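Local coordinates for protein probable transcriptional regulator (Rhodococcus jostii, PDB 3ON2) that probably binds regulatory DNA as a TetR-family transcription factor, though its target genes and natural ligand are not known, at residues R20-L25 against F68-A73; L33-L38 against P49-R54; A88-L93 against T191-L196; L110-K115 against T163-A168. All coordinates share one frame; numbering follows the deposited sequence.

Interaction 1 (R20-L25 against F68-A73); sequences RAESTL and FLRLTA
Arg70 reaches across from helix 56-81 to Glu22 on helix 13-28, and the two side chains approach from opposite directions to close a salt bridge between well-separated backbones: the CA atoms of Glu22 and Arg70, the nearest across the segments, are 12.9 Å apart. From CB the arginine runs on through CG, which stands anti to the carbonyl carbon (chi1 -71°), and then bends at chi3 as CD leads into NE. NE turns back to its own helix and is hydrogen-bonded to Ser66 OG, a bond that would help fix the rotation of the guanidinium. At the tip, Arg70 NH1 gives a nearly straight bond to Glu22 OE2 at 3.0 Å (N-H...O 170°); OE2 lies in the guanidinium plane and accepts through its syn lone pair. Arg70 NH2 lies 2.7 Å from Glu22 OE1, but this bond is bent and weak. The carboxylate and guanidinium planes are turned 44° from each other, which fits one straight and one bent bond. A glutamine in place of Glu22 would probably leave the Arg70 charge without its anionic mate and set an NH2 against the guanidinium in place of one acceptor oxygen. The pair ties helix 13-28, the first helix of the TetR-type N-terminal domain, to the long helix 56-81; beside it, Glu22 touches His104 and Arg70 rests on Leu107 of helix 105-115.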
loop_
_atom_site.group_PDB
_atom_site.type_symbol
_atom_site.label_atom_id
_atom_site.label_comp_id
_atom_site.label_asym_id
_atom_site.label_seq_id
_atom_site.Cartn_x
_atom_site.Cartn_y
_atom_site.Cartn_z
ATOM N N ARG A 20 -15.454 5.971 7.463
ATOM C CA ARG A 20 -15.290 6.911 8.578
ATOM C C ARG A 20 -13.970 6.706 9.343
ATOM O O ARG A 20 -13.274 7.684 9.654
ATOM C CB ARG A 20 -16.468 6.765 9.543
ATOM C CG ARG A 20 -17.720 7.487 9.116
ATOM C CD ARG A 20 -18.887 7.136 10.016
ATOM N NE ARG A 20 -20.151 7.701 9.529
ATOM C CZ ARG A 20 -20.617 8.903 9.865
ATOM N NH1 ARG A 20 -19.918 9.681 10.687
ATOM N NH2 ARG A 20 -21.775 9.328 9.369
ATOM N N ALA A 21 -13.622 5.444 9.647
ATOM C CA ALA A 21 -12.385 5.136 10.376
ATOM C C ALA A 21 -11.167 5.617 9.625
ATOM O O ALA A 21 -10.240 6.168 10.232
ATOM C CB ALA A 21 -12.262 3.632 10.665
ATOM N N GLU A 22 -11.175 5.415 8.304
ATOM C CA GLU A 22 -10.042 5.826 7.468
ATOM C C GLU A 22 -9.925 7.346 7.500
ATOM O O GLU A 22 -8.820 7.872 7.617
ATOM C CB GLU A 22 -10.169 5.314 6.035
ATOM C CG GLU A 22 -8.859 5.485 5.255
ATOM C CD GLU A 22 -8.874 4.861 3.865
ATOM O OE1 GLU A 22 -9.690 3.947 3.630
ATOM O OE2 GLU A 22 -8.054 5.287 3.015
ATOM N N SER A 23 -11.062 8.039 7.440
ATOM C CA SER A 23 -11.054 9.512 7.493
ATOM C C SER A 23 -10.463 10.043 8.824
ATOM O O SER A 23 -9.641 10.949 8.832
ATOM C CB SER A 23 -12.463 10.064 7.232
ATOM O OG SER A 23 -12.459 11.490 7.199
ATOM N N THR A 24 -10.871 9.459 9.941
ATOM C CA THR A 24 -10.298 9.797 11.237
ATOM C C THR A 24 -8.820 9.410 11.359
ATOM O O THR A 24 -8.007 10.162 11.927
ATOM C CB THR A 24 -11.110 9.105 12.314
ATOM O OG1 THR A 24 -12.463 9.547 12.188
ATOM C CG2 THR A 24 -10.592 9.431 13.711
ATOM N N LEU A 25 -8.467 8.241 10.827
ATOM C CA LEU A 25 -7.077 7.784 10.847
ATOM C C LEU A 25 -6.191 8.837 10.214
ATOM O O LEU A 25 -5.160 9.198 10.778
ATOM C CB LEU A 25 -6.905 6.486 10.059
ATOM C CG LEU A 25 -5.942 5.361 10.443
ATOM C CD1 LEU A 25 -5.548 4.609 9.177
ATOM C CD2 LEU A 25 -4.729 5.733 11.207
ATOM N N PHE A 68 -3.886 -3.038 2.011
ATOM C CA PHE A 68 -3.098 -3.880 1.132
ATOM C C PHE A 68 -3.839 -4.216 -0.142
ATOM O O PHE A 68 -3.262 -4.141 -1.227
ATOM C CB PHE A 68 -2.617 -5.149 1.838
ATOM C CG PHE A 68 -1.444 -4.920 2.728
ATOM C CD1 PHE A 68 -0.190 -4.603 2.188
ATOM C CD2 PHE A 68 -1.596 -5.002 4.110
ATOM C CE1 PHE A 68 0.890 -4.390 3.007
ATOM C CE2 PHE A 68 -0.529 -4.783 4.954
ATOM C CZ PHE A 68 0.719 -4.484 4.412
ATOM N N LEU A 69 -5.123 -4.560 -0.026
ATOM C CA LEU A 69 -5.921 -4.885 -1.226
ATOM C C LEU A 69 -5.894 -3.724 -2.220
ATOM O O LEU A 69 -5.697 -3.915 -3.444
ATOM C CB LEU A 69 -7.361 -5.240 -0.830
ATOM C CG LEU A 69 -7.474 -6.609 -0.150
ATOM C CD1 LEU A 69 -8.909 -6.851 0.311
ATOM C CD2 LEU A 69 -7.015 -7.748 -1.060
ATOM N N ARG A 70 -6.047 -2.516 -1.692
ATOM C CA ARG A 70 -6.030 -1.298 -2.501
ATOM C C ARG A 70 -4.652 -0.969 -3.059
ATOM O O ARG A 70 -4.546 -0.463 -4.185
ATOM C CB ARG A 70 -6.601 -0.114 -1.716
ATOM C CG ARG A 70 -8.111 -0.231 -1.518
ATOM C CD ARG A 70 -8.627 1.025 -0.880
ATOM N NE ARG A 70 -8.541 0.915 0.552
ATOM C CZ ARG A 70 -8.410 1.951 1.369
ATOM N NH1 ARG A 70 -8.285 3.193 0.881
ATOM N NH2 ARG A 70 -8.367 1.734 2.675
ATOM N N LEU A 71 -3.604 -1.255 -2.288
ATOM C CA LEU A 71 -2.240 -1.063 -2.789
ATOM C C LEU A 71 -1.958 -2.018 -3.947
ATOM O O LEU A 71 -1.395 -1.611 -4.973
ATOM C CB LEU A 71 -1.191 -1.254 -1.677
ATOM C CG LEU A 71 0.291 -1.299 -2.112
ATOM C CD1 LEU A 71 0.755 0.004 -2.854
ATOM C CD2 LEU A 71 1.168 -1.564 -0.892
ATOM N N THR A 72 -2.340 -3.285 -3.783
ATOM C CA THR A 72 -2.211 -4.241 -4.882
ATOM C C THR A 72 -2.989 -3.769 -6.129
ATOM O O THR A 72 -2.458 -3.769 -7.237
ATOM C CB THR A 72 -2.666 -5.664 -4.464
ATOM O OG1 THR A 72 -1.841 -6.127 -3.392
ATOM C CG2 THR A 72 -2.560 -6.646 -5.651
ATOM N N ALA A 73 -4.242 -3.358 -5.942
ATOM C CA ALA A 73 -5.047 -2.800 -7.020
ATOM C C ALA A 73 -4.321 -1.647 -7.752
ATOM O O ALA A 73 -4.268 -1.635 -8.982
ATOM C CB ALA A 73 -6.434 -2.342 -6.479
#

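Interaction 2 (L33-L38 against P49-R54); sequences LSLRQL and PSKHFR. With SO4 (sulfate ion), chain E.
Leu35 and Lys51 mark the closest backbone approach, with CA atoms 7.2 Å apart: the first turn of helix 35-41 faces 49-54, a segment with no regular helix or strand. Within that segment Ser50 OG accepts from His52 N in an ST turn, while Ser34 is the N-cap of the facing helix, its OG accepting from Gln37 N at 3.2 Å. Residues 34-38 and 49-53 belong to the predicted helix-turn-helix motif (34-53) of the TetR family, in which residues 44-48 are not modelled. Across the contact the work falls to Leu35, whose CG is anti to the backbone N (chi1 -180°) and thereby directed at the loop. Leu35 CG packs 3.9 Å from Lys51 CD, the two chains crossing at about a right angle, and Leu35 CD2 lies 3.9 Å from Phe53 CB. Lys51 folds back at chi3 and chi4, placing NZ in a weak hydrogen bond to Phe53 O. At the helix start a sulfate, probably from the crystallisation liquor, receives Leu35 N on O3 (2.7 Å) and Arg36 N on O2 (2.9 Å). The bent Arg36 side chain then meets the ion along its guanidinium edge, NE to O2 at 2.7 Å and NH1 to O1 at 2.8 Å.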
loop_
_atom_site.group_PDB
_atom_site.type_symbol
_atom_site.label_atom_id
_atom_site.label_comp_id
_atom_site.label_asym_id
_atom_site.label_seq_id
_atom_site.Cartn_x
_atom_site.Cartn_y
_atom_site.Cartn_z
ATOM N N LEU A 33 -8.534 6.657 16.778
ATOM C CA LEU A 33 -9.558 5.701 16.355
ATOM C C LEU A 33 -10.274 5.061 17.516
ATOM O O LEU A 33 -9.655 4.408 18.370
ATOM C CB LEU A 33 -8.974 4.595 15.477
ATOM C CG LEU A 33 -8.728 4.896 14.007
ATOM C CD1 LEU A 33 -8.267 3.630 13.343
ATOM C CD2 LEU A 33 -10.010 5.400 13.345
ATOM N N SER A 34 -11.594 5.216 17.521
ATOM C CA SER A 34 -12.420 4.522 18.490
ATOM C C SER A 34 -13.620 3.887 17.810
ATOM O O SER A 34 -14.397 4.574 17.142
ATOM C CB SER A 34 -12.871 5.484 19.604
ATOM O OG SER A 34 -13.857 4.874 20.419
ATOM N N LEU A 35 -13.783 2.583 17.989
ATOM C CA LEU A 35 -14.929 1.895 17.394
ATOM C C LEU A 35 -16.228 2.440 17.981
ATOM O O LEU A 35 -17.190 2.713 17.261
ATOM C CB LEU A 35 -14.830 0.388 17.611
ATOM C CG LEU A 35 -15.941 -0.519 17.050
ATOM C CD1 LEU A 35 -16.254 -0.239 15.580
ATOM C CD2 LEU A 35 -15.539 -1.998 17.250
ATOM N N ARG A 36 -16.234 2.643 19.289
ATOM C CA ARG A 36 -17.405 3.183 19.944
ATOM C C ARG A 36 -17.749 4.569 19.412
ATOM O O ARG A 36 -18.896 4.839 19.127
ATOM C CB ARG A 36 -17.201 3.213 21.446
ATOM C CG ARG A 36 -17.191 1.831 22.086
ATOM C CD ARG A 36 -16.721 1.960 23.516
ATOM N NE ARG A 36 -15.278 2.120 23.547
ATOM C CZ ARG A 36 -14.588 2.566 24.586
ATOM N NH1 ARG A 36 -13.259 2.650 24.515
ATOM N NH2 ARG A 36 -15.231 2.936 25.690
ATOM N N GLN A 37 -16.771 5.448 19.250
ATOM C CA GLN A 37 -17.073 6.763 18.694
ATOM C C GLN A 37 -17.573 6.690 17.242
ATOM O O GLN A 37 -18.519 7.395 16.852
ATOM C CB GLN A 37 -15.844 7.651 18.739
ATOM C CG GLN A 37 -15.573 8.265 20.079
ATOM C CD GLN A 37 -14.527 9.342 19.986
ATOM O OE1 GLN A 37 -13.366 9.077 19.669
ATOM N NE2 GLN A 37 -14.930 10.573 20.247
ATOM N N LEU A 38 -16.945 5.831 16.442
ATOM C CA LEU A 38 -17.274 5.766 15.019
ATOM C C LEU A 38 -18.697 5.276 14.854
ATOM O O LEU A 38 -19.434 5.784 14.018
ATOM C CB LEU A 38 -16.299 4.863 14.272
ATOM C CG LEU A 38 -14.885 5.417 14.201
ATOM C CD1 LEU A 38 -13.908 4.280 13.928
ATOM C CD2 LEU A 38 -14.770 6.528 13.131
ATOM N N PRO A 49 -28.130 -1.329 18.010
ATOM C CA PRO A 49 -26.863 -1.061 18.716
ATOM C C PRO A 49 -25.567 -1.594 18.046
ATOM O O PRO A 49 -24.465 -1.333 18.561
ATOM C CB PRO A 49 -27.072 -1.734 20.085
ATOM C CG PRO A 49 -28.093 -2.830 19.832
ATOM C CD PRO A 49 -28.953 -2.361 18.674
ATOM N N SER A 50 -25.678 -2.306 16.917
ATOM C CA SER A 50 -24.504 -2.984 16.335
ATOM C C SER A 50 -23.424 -2.010 15.822
ATOM O O SER A 50 -23.741 -0.972 15.228
ATOM C CB SER A 50 -24.906 -3.981 15.233
ATOM O OG SER A 50 -23.763 -4.711 14.760
ATOM N N LYS A 51 -22.166 -2.360 16.104
ATOM C CA LYS A 51 -20.976 -1.653 15.633
ATOM C C LYS A 51 -20.366 -2.465 14.482
ATOM O O LYS A 51 -19.306 -2.110 13.970
ATOM C CB LYS A 51 -19.919 -1.533 16.743
ATOM C CG LYS A 51 -20.374 -0.952 18.087
ATOM C CD LYS A 51 -19.229 -0.974 19.121
ATOM C CE LYS A 51 -19.044 -2.352 19.831
ATOM N NZ LYS A 51 -18.957 -3.593 18.940
ATOM N N HIS A 52 -21.057 -3.545 14.098
ATOM C CA HIS A 52 -20.577 -4.586 13.170
ATOM C C HIS A 52 -19.352 -5.356 13.661
ATOM O O HIS A 52 -19.414 -6.569 13.857
ATOM C CB HIS A 52 -20.307 -4.058 11.751
ATOM C CG HIS A 52 -19.664 -5.079 10.874
ATOM N ND1 HIS A 52 -20.387 -6.055 10.220
ATOM C CD2 HIS A 52 -18.363 -5.314 10.585
ATOM C CE1 HIS A 52 -19.556 -6.847 9.566
ATOM N NE2 HIS A 52 -18.326 -6.401 9.750
ATOM N N PHE A 53 -18.237 -4.648 13.835
ATOM C CA PHE A 53 -16.984 -5.260 14.245
ATOM C C PHE A 53 -17.053 -5.750 15.680
ATOM O O PHE A 53 -17.626 -5.100 16.529
ATOM C CB PHE A 53 -15.845 -4.250 14.068
ATOM C CG PHE A 53 -15.597 -3.893 12.631
ATOM C CD1 PHE A 53 -14.870 -4.750 11.799
ATOM C CD2 PHE A 53 -16.103 -2.707 12.097
ATOM C CE1 PHE A 53 -14.644 -4.426 10.460
ATOM C CE2 PHE A 53 -15.881 -2.384 10.749
ATOM C CZ PHE A 53 -15.145 -3.242 9.942
ATOM N N ARG A 54 -16.454 -6.898 15.937
ATOM C CA ARG A 54 -16.475 -7.539 17.260
ATOM C C ARG A 54 -15.748 -6.670 18.291
ATOM O O ARG A 54 -16.160 -6.596 19.443
ATOM C CB ARG A 54 -15.778 -8.906 17.150
ATOM C CG ARG A 54 -15.615 -9.700 18.429
ATOM C CD ARG A 54 -16.675 -10.786 18.590
ATOM N NE ARG A 54 -16.826 -11.641 17.408
ATOM C CZ ARG A 54 -16.492 -12.934 17.342
ATOM N NH1 ARG A 54 -16.700 -13.604 16.219
ATOM N NH2 ARG A 54 -15.959 -13.561 18.394
HETATM S S SO4 E . -12.811 1.311 21.106
HETATM O O1 SO4 E . -12.114 2.282 21.949
HETATM O O2 SO4 E . -14.229 1.672 21.074
HETATM O O3 SO4 E . -12.233 1.330 19.752
HETATM O O4 SO4 E . -12.746 -0.023 21.670
#

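Interaction 3 (A88-L93 against T191-L196); sequences ARFAAL and TFWRGL
Over one face of the Phe90 ring stands the edge of the Trp193 indole, with Trp193 CZ3 above the ring centre and 3.8 Å from its plane. This is a T-shaped pair: the planes are 83° apart and the centroids of Phe90 and the six-membered ring of Trp193 are separated by 5.2 Å. At the edge of Phe90, near its plane, Leu196 CD1 comes to 3.9 Å from Phe90 CE2. The same methyl also sits over a face of Phe192, toward the rim, while Phe192 CE2 approaches Phe90 CD2 obliquely at 4.2 Å. Trp193 holds its CG anti to the backbone N (chi1 177°), which carries the indole across to Phe90. The helical segments 88-93 and 191-196 run roughly antiparallel, at 143°, with their axes 10.8 Å apart at closest, a spacing here spanned by large side chains. The Phe90 side chain is about 4 Å from a bound polyether, probably from the crystallisation liquor. With an alanine in place of Phe90, the edge of Trp193 is likely to lose the ring face it points at, and Leu196 CD1 one of its two aromatic neighbours. No hydrogen bond crosses between the segments; dispersion and the polarised C-H edge of the indole over the phenyl pi cloud join them.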
loop_
_atom_site.group_PDB
_atom_site.type_symbol
_atom_site.label_atom_id
_atom_site.label_comp_id
_atom_site.label_asym_id
_atom_site.label_seq_id
_atom_site.Cartn_x
_atom_site.Cartn_y
_atom_site.Cartn_z
ATOM N N ALA A 88 9.595 -0.168 -18.494
ATOM C CA ALA A 88 8.374 0.644 -18.267
ATOM C C ALA A 88 7.565 0.191 -17.050
ATOM O O ALA A 88 7.060 1.021 -16.294
ATOM C CB ALA A 88 7.496 0.650 -19.496
ATOM N N ARG A 89 7.450 -1.122 -16.871
ATOM C CA ARG A 89 6.706 -1.664 -15.743
ATOM C C ARG A 89 7.393 -1.364 -14.428
ATOM O O ARG A 89 6.724 -1.062 -13.448
ATOM C CB ARG A 89 6.554 -3.177 -15.864
ATOM C CG ARG A 89 5.610 -3.568 -16.947
ATOM C CD ARG A 89 5.496 -5.073 -17.057
ATOM N NE ARG A 89 4.416 -5.376 -17.977
ATOM C CZ ARG A 89 3.744 -6.520 -18.017
ATOM N NH1 ARG A 89 4.028 -7.524 -17.185
ATOM N NH2 ARG A 89 2.787 -6.651 -18.908
ATOM N N PHE A 90 8.719 -1.509 -14.392
ATOM C CA PHE A 90 9.495 -1.216 -13.173
ATOM C C PHE A 90 9.309 0.236 -12.795
ATOM O O PHE A 90 9.038 0.543 -11.643
ATOM C CB PHE A 90 10.992 -1.482 -13.378
ATOM C CG PHE A 90 11.401 -2.943 -13.294
ATOM C CD1 PHE A 90 10.580 -3.966 -13.770
ATOM C CD2 PHE A 90 12.658 -3.278 -12.803
ATOM C CE1 PHE A 90 11.000 -5.293 -13.731
ATOM C CE2 PHE A 90 13.083 -4.612 -12.755
ATOM C CZ PHE A 90 12.247 -5.619 -13.209
ATOM N N ALA A 91 9.456 1.126 -13.776
ATOM C CA ALA A 91 9.229 2.551 -13.570
ATOM C C ALA A 91 7.800 2.862 -13.098
ATOM O O ALA A 91 7.605 3.655 -12.167
ATOM C CB ALA A 91 9.582 3.359 -14.838
ATOM N N ALA A 92 6.801 2.240 -13.715
ATOM C CA ALA A 92 5.414 2.495 -13.320
ATOM C C ALA A 92 5.098 2.011 -11.910
ATOM O O ALA A 92 4.373 2.693 -11.177
ATOM C CB ALA A 92 4.419 1.879 -14.316
ATOM N N LEU A 93 5.600 0.830 -11.540
ATOM C CA LEU A 93 5.368 0.306 -10.196
ATOM C C LEU A 93 5.968 1.221 -9.146
ATOM O O LEU A 93 5.356 1.440 -8.115
ATOM C CB LEU A 93 5.960 -1.093 -10.012
ATOM C CG LEU A 93 5.175 -2.242 -10.647
ATOM C CD1 LEU A 93 6.043 -3.476 -10.586
ATOM C CD2 LEU A 93 3.828 -2.515 -9.963
ATOM N N THR A 191 18.757 4.084 -12.045
ATOM C CA THR A 191 19.971 3.505 -11.492
ATOM C C THR A 191 19.743 2.016 -11.174
ATOM O O THR A 191 20.598 1.175 -11.469
ATOM C CB THR A 191 20.423 4.298 -10.244
ATOM O OG1 THR A 191 20.634 5.675 -10.621
ATOM C CG2 THR A 191 21.702 3.748 -9.687
ATOM N N PHE A 192 18.596 1.708 -10.570
ATOM C CA PHE A 192 18.169 0.332 -10.313
ATOM C C PHE A 192 18.138 -0.460 -11.628
ATOM O O PHE A 192 18.734 -1.532 -11.728
ATOM C CB PHE A 192 16.773 0.340 -9.657
ATOM C CG PHE A 192 16.310 -1.016 -9.128
ATOM C CD1 PHE A 192 17.001 -1.666 -8.110
ATOM C CD2 PHE A 192 15.165 -1.618 -9.643
ATOM C CE1 PHE A 192 16.546 -2.910 -7.615
ATOM C CE2 PHE A 192 14.708 -2.844 -9.149
ATOM C CZ PHE A 192 15.408 -3.485 -8.133
ATOM N N TRP A 193 17.483 0.087 -12.644
ATOM C CA TRP A 193 17.338 -0.645 -13.921
ATOM C C TRP A 193 18.729 -0.961 -14.489
ATOM O O TRP A 193 19.024 -2.117 -14.862
ATOM C CB TRP A 193 16.481 0.137 -14.945
ATOM C CG TRP A 193 16.433 -0.602 -16.233
ATOM C CD1 TRP A 193 17.230 -0.394 -17.342
ATOM C CD2 TRP A 193 15.625 -1.743 -16.531
ATOM N NE1 TRP A 193 16.934 -1.325 -18.313
ATOM C CE2 TRP A 193 15.960 -2.167 -17.842
ATOM C CE3 TRP A 193 14.649 -2.453 -15.816
ATOM C CZ2 TRP A 193 15.332 -3.261 -18.468
ATOM C CZ3 TRP A 193 14.032 -3.553 -16.439
ATOM C CH2 TRP A 193 14.372 -3.929 -17.759
ATOM N N ARG A 194 19.589 0.054 -14.530
ATOM C CA ARG A 194 20.977 -0.113 -15.002
ATOM C C ARG A 194 21.774 -1.152 -14.212
ATOM O O ARG A 194 22.553 -1.934 -14.791
ATOM C CB ARG A 194 21.734 1.215 -14.986
ATOM C CG ARG A 194 21.370 2.168 -16.107
ATOM C CD ARG A 194 22.248 3.443 -15.997
ATOM N NE ARG A 194 21.462 4.666 -16.033
ATOM C CZ ARG A 194 21.476 5.617 -15.092
ATOM N NH1 ARG A 194 22.256 5.522 -14.014
ATOM N NH2 ARG A 194 20.713 6.684 -15.244
ATOM N N GLY A 195 21.577 -1.172 -12.899
ATOM C CA GLY A 195 22.287 -2.122 -12.038
ATOM C C GLY A 195 21.826 -3.560 -12.221
ATOM O O GLY A 195 22.557 -4.497 -11.891
ATOM N N LEU A 196 20.609 -3.739 -12.737
ATOM C CA LEU A 196 20.103 -5.082 -13.017
ATOM C C LEU A 196 20.239 -5.489 -14.470
ATOM O O LEU A 196 20.327 -6.673 -14.736
ATOM C CB LEU A 196 18.637 -5.232 -12.636
ATOM C CG LEU A 196 18.193 -4.836 -11.229
ATOM C CD1 LEU A 196 16.686 -4.749 -11.254
ATOM C CD2 LEU A 196 18.692 -5.825 -10.136
#

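Interaction 4 (L110-K115 against T163-A168); sequences LMYGNK and TFHGIA
Tyr112 on helix 105-115 and His165 on helix 153-172 make the whole of this contact; with their CA atoms 11.4 Å apart, the rings alone meet. Along helix 153-172, Thr163 comes first, its CG2 lying over the face of the Phe164 ring, 4.0 Å above the plane. Phe164 itself belongs to the pocket of a bound polyether, probably from the crystallisation liquor. His165 follows, with CG anti to the backbone N (chi1 -169°), an orientation that sends its ring out to Tyr112. Here the tyrosine offers its edge to the imidazole face in an offset edge-to-face pair, the centroids 5.3 Å apart and the planes at 80°. The nearest atoms are Tyr112 CE2 and His165 CE1, at 3.5 Å. Both rings also have a polar tie to Tyr97, whose OH is hydrogen-bonded to Tyr112 OH and to His165 ND1; the bond to ND1 would fix the flip of the imidazole, while that to Tyr112 OH holds the tip of the tyrosine in place. Tyr112, about 4 Å from the polyether, is like Phe164 a pocket residue, and His165 packs against its edge. Further on, Ile167 and Ala168 turn to other neighbours. Through Tyr97, helix 86-103 links the two helices; Ala94, Val98 and Ala101 of the same helix pack on helix 153-172, while helix 181-196 lies against Phe164 and Ile167.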
loop_
_atom_site.group_PDB
_atom_site.type_symbol
_atom_site.label_atom_id
_atom_site.label_comp_id
_atom_site.label_asym_id
_atom_site.label_seq_id
_atom_site.Cartn_x
_atom_site.Cartn_y
_atom_site.Cartn_z
ATOM N N LEU A 110 -0.362 2.057 9.442
ATOM C CA LEU A 110 -1.207 1.039 10.058
ATOM C C LEU A 110 -1.025 -0.332 9.379
ATOM O O LEU A 110 -0.877 -1.355 10.052
ATOM C CB LEU A 110 -2.683 1.471 10.079
ATOM C CG LEU A 110 -3.703 0.439 10.604
ATOM C CD1 LEU A 110 -3.492 0.081 12.080
ATOM C CD2 LEU A 110 -5.131 0.966 10.409
HETATM N N MSE A 111 -1.035 -0.340 8.048
HETATM C CA MSE A 111 -0.858 -1.554 7.255
HETATM C C MSE A 111 0.391 -2.308 7.686
HETATM O O MSE A 111 0.308 -3.479 8.028
HETATM C CB MSE A 111 -0.747 -1.208 5.776
HETATM C CG MSE A 111 -2.079 -0.873 5.139
HETATM SE SE MSE A 111 -1.842 0.117 3.477
HETATM C CE MSE A 111 -0.787 -1.126 2.364
ATOM N N TYR A 112 1.535 -1.620 7.687
ATOM C CA TYR A 112 2.807 -2.232 8.052
ATOM C C TYR A 112 2.937 -2.592 9.539
ATOM O O TYR A 112 3.482 -3.637 9.863
ATOM C CB TYR A 112 3.975 -1.354 7.588
ATOM C CG TYR A 112 4.059 -1.197 6.083
ATOM C CD1 TYR A 112 3.581 -2.174 5.241
ATOM C CD2 TYR A 112 4.639 -0.071 5.511
ATOM C CE1 TYR A 112 3.668 -2.033 3.869
ATOM C CE2 TYR A 112 4.738 0.071 4.155
ATOM C CZ TYR A 112 4.238 -0.907 3.328
ATOM O OH TYR A 112 4.322 -0.773 1.956
ATOM N N GLY A 113 2.416 -1.744 10.421
ATOM C CA GLY A 113 2.461 -1.977 11.864
ATOM C C GLY A 113 1.607 -3.172 12.247
ATOM O O GLY A 113 1.980 -3.957 13.113
ATOM N N ASN A 114 0.466 -3.308 11.582
ATOM C CA ASN A 114 -0.502 -4.346 11.895
ATOM C C ASN A 114 0.023 -5.680 11.376
ATOM O O ASN A 114 0.070 -6.666 12.121
ATOM C CB ASN A 114 -1.875 -3.991 11.295
ATOM C CG ASN A 114 -2.924 -5.050 11.554
ATOM O OD1 ASN A 114 -2.937 -6.087 10.908
ATOM N ND2 ASN A 114 -3.815 -4.786 12.497
ATOM N N LYS A 115 0.441 -5.682 10.106
ATOM C CA LYS A 115 0.955 -6.870 9.427
ATOM C C LYS A 115 2.091 -7.555 10.177
ATOM O O LYS A 115 2.188 -8.791 10.151
ATOM C CB LYS A 115 1.425 -6.541 8.012
ATOM C CG LYS A 115 1.789 -7.770 7.191
ATOM C CD LYS A 115 2.312 -7.404 5.809
ATOM C CE LYS A 115 2.788 -8.625 5.042
ATOM N NZ LYS A 115 3.925 -9.265 5.748
ATOM N N THR A 163 14.148 0.585 -1.592
ATOM C CA THR A 163 14.460 1.819 -2.303
ATOM C C THR A 163 13.277 2.778 -2.333
ATOM O O THR A 163 13.415 3.946 -1.928
ATOM C CB THR A 163 14.937 1.557 -3.729
ATOM O OG1 THR A 163 16.110 0.730 -3.669
ATOM C CG2 THR A 163 15.249 2.913 -4.453
ATOM N N PHE A 164 12.128 2.304 -2.800
ATOM C CA PHE A 164 10.989 3.215 -2.971
ATOM C C PHE A 164 10.221 3.487 -1.678
ATOM O O PHE A 164 9.682 4.596 -1.501
ATOM C CB PHE A 164 10.145 2.825 -4.215
ATOM C CG PHE A 164 10.968 2.885 -5.461
ATOM C CD1 PHE A 164 11.327 4.121 -6.006
ATOM C CD2 PHE A 164 11.510 1.726 -6.013
ATOM C CE1 PHE A 164 12.167 4.199 -7.110
ATOM C CE2 PHE A 164 12.349 1.802 -7.145
ATOM C CZ PHE A 164 12.662 3.043 -7.679
ATOM N N HIS A 165 10.197 2.528 -0.751
ATOM C CA HIS A 165 9.734 2.866 0.589
ATOM C C HIS A 165 10.676 3.871 1.279
ATOM O O HIS A 165 10.220 4.714 2.050
ATOM C CB HIS A 165 9.536 1.638 1.476
ATOM C CG HIS A 165 8.818 1.945 2.753
ATOM N ND1 HIS A 165 7.499 2.351 2.778
ATOM C CD2 HIS A 165 9.233 1.929 4.043
ATOM C CE1 HIS A 165 7.136 2.583 4.027
ATOM N NE2 HIS A 165 8.162 2.319 4.815
ATOM N N GLY A 166 11.980 3.747 1.045
ATOM C CA GLY A 166 12.946 4.738 1.544
ATOM C C GLY A 166 12.679 6.143 1.007
ATOM O O GLY A 166 12.657 7.088 1.769
ATOM N N ILE A 167 12.452 6.267 -0.303
ATOM C CA ILE A 167 12.056 7.548 -0.901
ATOM C C ILE A 167 10.762 8.120 -0.264
ATOM O O ILE A 167 10.730 9.299 0.154
ATOM C CB ILE A 167 11.975 7.490 -2.474
ATOM C CG1 ILE A 167 13.368 7.239 -3.081
ATOM C CG2 ILE A 167 11.443 8.858 -3.038
ATOM C CD1 ILE A 167 13.347 7.034 -4.653
ATOM N N ALA A 168 9.711 7.306 -0.175
ATOM C CA ALA A 168 8.452 7.745 0.446
ATOM C C ALA A 168 8.657 8.189 1.917
ATOM O O ALA A 168 8.088 9.200 2.365
ATOM C CB ALA A 168 7.379 6.650 0.331
#

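How the interactions relate
Interaction 2 is nested inside the loop closed by interaction 1, and interaction 4 inside that of interaction 3. Interactions 1 and 2 touch, centres about 17 Å apart, where Ala21 of helix 13-28 meets Leu33, just before helix 35-41, and Leu38 within it. Interactions 1 and 4 touch, centres about 14 Å apart, as Phe68 packs on Met111, Tyr112 and Lys115. Interactions 3 and 4 do not touch, their centres about 19 Å and nearest atoms about 5 Å apart. Interactions 2 and 3, centres about 44 Å apart, lie on opposite sides of the chain's centre. Helix 56-81 runs from the predicted DNA-binding end to a pocket holding a polyether, probably a crystallisation additive, consistent with ligand-controlled DNA binding in this family.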